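Local coordinates for multidrug resistance protein (Vibrio cholerae, PDB 1YC9), which forms a trimeric outer-membrane channel of the efflux-protein family that could be involved in resistance to puromycin, acriflavine and tetraphenylarsonium chloride, at residues Q60-Q65 and V123-E128. The protein carries 1 engineered substitution. Residues are numbered along the deposited sequence; the frame is centred on the assembly and turned at random.
Sequences QGFARQ and VAATSE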
loop_
_atom_site.group_PDB
_atom_site.type_symbol
_atom_site.label_atom_id
_atom_site.label_comp_id
_atom_site.label_asym_id
_atom_site.label_seq_id
_atom_site.Cartn_x
_atom_site.Cartn_y
_atom_site.Cartn_z
ATOM N N GLN A 60 -20.284 3.557 -13.251
ATOM C CA GLN A 60 -21.483 3.719 -14.058
ATOM C C GLN A 60 -22.479 4.646 -13.374
ATOM O O GLN A 60 -23.020 5.572 -13.968
ATOM C CB GLN A 60 -22.121 2.357 -14.403
ATOM C CG GLN A 60 -21.261 1.491 -15.377
ATOM C CD GLN A 60 -21.736 0.041 -15.460
ATOM O OE1 GLN A 60 -22.520 -0.374 -14.643
ATOM N NE2 GLN A 60 -21.231 -0.717 -16.439
ATOM N N GLY A 61 -22.747 4.384 -12.095
ATOM C CA GLY A 61 -23.575 5.279 -11.309
ATOM C C GLY A 61 -23.047 6.678 -11.206
ATOM O O GLY A 61 -23.835 7.625 -11.248
ATOM N N PHE A 62 -21.746 6.842 -11.095
ATOM C CA PHE A 62 -21.167 8.170 -10.991
ATOM C C PHE A 62 -21.389 8.903 -12.325
ATOM O O PHE A 62 -21.766 10.063 -12.330
ATOM C CB PHE A 62 -19.711 8.148 -10.647
ATOM C CG PHE A 62 -19.091 9.564 -10.611
ATOM C CD1 PHE A 62 -19.344 10.432 -9.539
ATOM C CD2 PHE A 62 -18.344 10.024 -11.667
ATOM C CE1 PHE A 62 -18.797 11.735 -9.508
ATOM C CE2 PHE A 62 -17.797 11.350 -11.681
ATOM C CZ PHE A 62 -18.027 12.193 -10.597
ATOM N N ALA A 63 -21.181 8.195 -13.430
ATOM C CA ALA A 63 -21.369 8.777 -14.742
ATOM C C ALA A 63 -22.810 9.202 -14.953
ATOM O O ALA A 63 -23.105 10.269 -15.501
ATOM C CB ALA A 63 -20.934 7.787 -15.851
ATOM N N ARG A 64 -23.741 8.361 -14.538
ATOM C CA ARG A 64 -25.141 8.687 -14.581
ATOM C C ARG A 64 -25.458 9.968 -13.786
ATOM O O ARG A 64 -26.184 10.848 -14.256
ATOM C CB ARG A 64 -25.951 7.528 -13.991
ATOM C CG ARG A 64 -27.452 7.762 -14.030
ATOM C CD ARG A 64 -28.108 7.468 -15.353
ATOM N NE ARG A 64 -29.532 7.205 -15.193
ATOM C CZ ARG A 64 -30.526 8.003 -15.611
ATOM N NH1 ARG A 64 -31.791 7.616 -15.415
ATOM N NH2 ARG A 64 -30.299 9.133 -16.273
ATOM N N GLN A 65 -24.982 10.030 -12.517
ATOM C CA GLN A 65 -25.156 11.221 -11.709
ATOM C C GLN A 65 -24.597 12.478 -12.403
ATOM O O GLN A 65 -25.256 13.517 -12.417
ATOM C CB GLN A 65 -24.428 11.070 -10.371
ATOM C CG GLN A 65 -24.942 9.968 -9.487
ATOM C CD GLN A 65 -24.109 9.953 -8.128
ATOM O OE1 GLN A 65 -23.933 10.989 -7.535
ATOM N NE2 GLN A 65 -23.507 8.835 -7.798
ATOM N N VAL A 123 -18.034 14.956 -19.889
ATOM C CA VAL A 123 -16.897 14.324 -20.538
ATOM C C VAL A 123 -15.860 13.743 -19.568
ATOM O O VAL A 123 -15.349 12.647 -19.768
ATOM C CB VAL A 123 -16.200 15.262 -21.522
ATOM C CG1 VAL A 123 -14.987 14.591 -22.099
ATOM C CG2 VAL A 123 -17.185 15.623 -22.654
ATOM N N ALA A 124 -15.627 14.471 -18.490
ATOM C CA ALA A 124 -14.748 14.012 -17.443
ATOM C C ALA A 124 -15.300 12.760 -16.799
ATOM O O ALA A 124 -14.588 11.793 -16.640
ATOM C CB ALA A 124 -14.550 15.117 -16.401
ATOM N N ALA A 125 -16.600 12.756 -16.521
ATOM C CA ALA A 125 -17.211 11.605 -15.867
ATOM C C ALA A 125 -17.253 10.346 -16.789
ATOM O O ALA A 125 -17.080 9.211 -16.327
ATOM C CB ALA A 125 -18.615 11.962 -15.429
ATOM N N THR A 126 -17.494 10.554 -18.056
ATOM C CA THR A 126 -17.523 9.455 -18.996
ATOM C C THR A 126 -16.112 8.931 -19.286
ATOM O O THR A 126 -15.937 7.757 -19.588
ATOM C CB THR A 126 -18.201 9.846 -20.304
ATOM O OG1 THR A 126 -17.522 10.945 -20.907
ATOM C CG2 THR A 126 -19.580 10.348 -20.051
ATOM N N SER A 127 -15.104 9.830 -19.196
ATOM C CA SER A 127 -13.723 9.442 -19.321
ATOM C C SER A 127 -13.335 8.603 -18.130
ATOM O O SER A 127 -12.605 7.633 -18.288
ATOM C CB SER A 127 -12.817 10.677 -19.455
ATOM O OG SER A 127 -13.136 11.364 -20.626
ATOM N N GLU A 128 -13.816 8.957 -16.941
ATOM C CA GLU A 128 -13.602 8.127 -15.765
ATOM C C GLU A 128 -14.257 6.788 -15.902
ATOM O O GLU A 128 -13.729 5.757 -15.488
ATOM C CB GLU A 128 -14.109 8.787 -14.464
ATOM C CG GLU A 128 -13.218 9.976 -14.110
ATOM C CD GLU A 128 -11.829 9.613 -13.563
ATOM O OE1 GLU A 128 -11.507 8.377 -13.388
ATOM O OE2 GLU A 128 -11.050 10.603 -13.310
#
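Phe62 and Ala63 of helix 47-67 meet Ala125 of helix 117-183 in a small van der Waals contact between two helices that run in opposite directions. The methyl CB of Ala125 meets the Phe62 ring obliquely, 3.9 Å from CE2. The ring reaches across because the first torsion of Phe62 sets CG anti to the backbone N (chi1 177°), swinging the phenyl group toward helix 117-183, although much of it stays on the surface. Beside it, the CB of Ala63 lies 4.1 Å from the carbonyl O of Ala125, a van der Waals approach of methyl to backbone. With alanine on both helices, little side-chain bulk separates the backbones here, and the CA atoms of Ala63 and Ala125 come within 5.2 Å of each other.

One turn beyond Ala125, Leu129 continues the packing against Ala63 and Gln60. The CB of Glu128 points toward the partner helix, but its carboxylate turns away to form a salt bridge through OE1 with Arg268 NE, and Ser127 packs on Trp267 and Glu270, both tying helix 117-183 to helix 260-281. Ser127 also bonds back through OG to Val123 O at 2.7 Å. That carbonyl also accepts Ser127 N, and the two donors approach from opposite faces of its plane. Arg64 and Gln65 pack against Gly325 and Gly329 of a neighbouring subunit, so helix 47-67 meets both helix 117-183 of its own chain and the neighbouring subunit. The two helices precede and follow, in the sequence, the strands 73-84 and 98-111, and their antiparallel pairing is characteristic of the alpha-barrel of TolC-like outer membrane factors, close to where it joins the membrane beta-barrel.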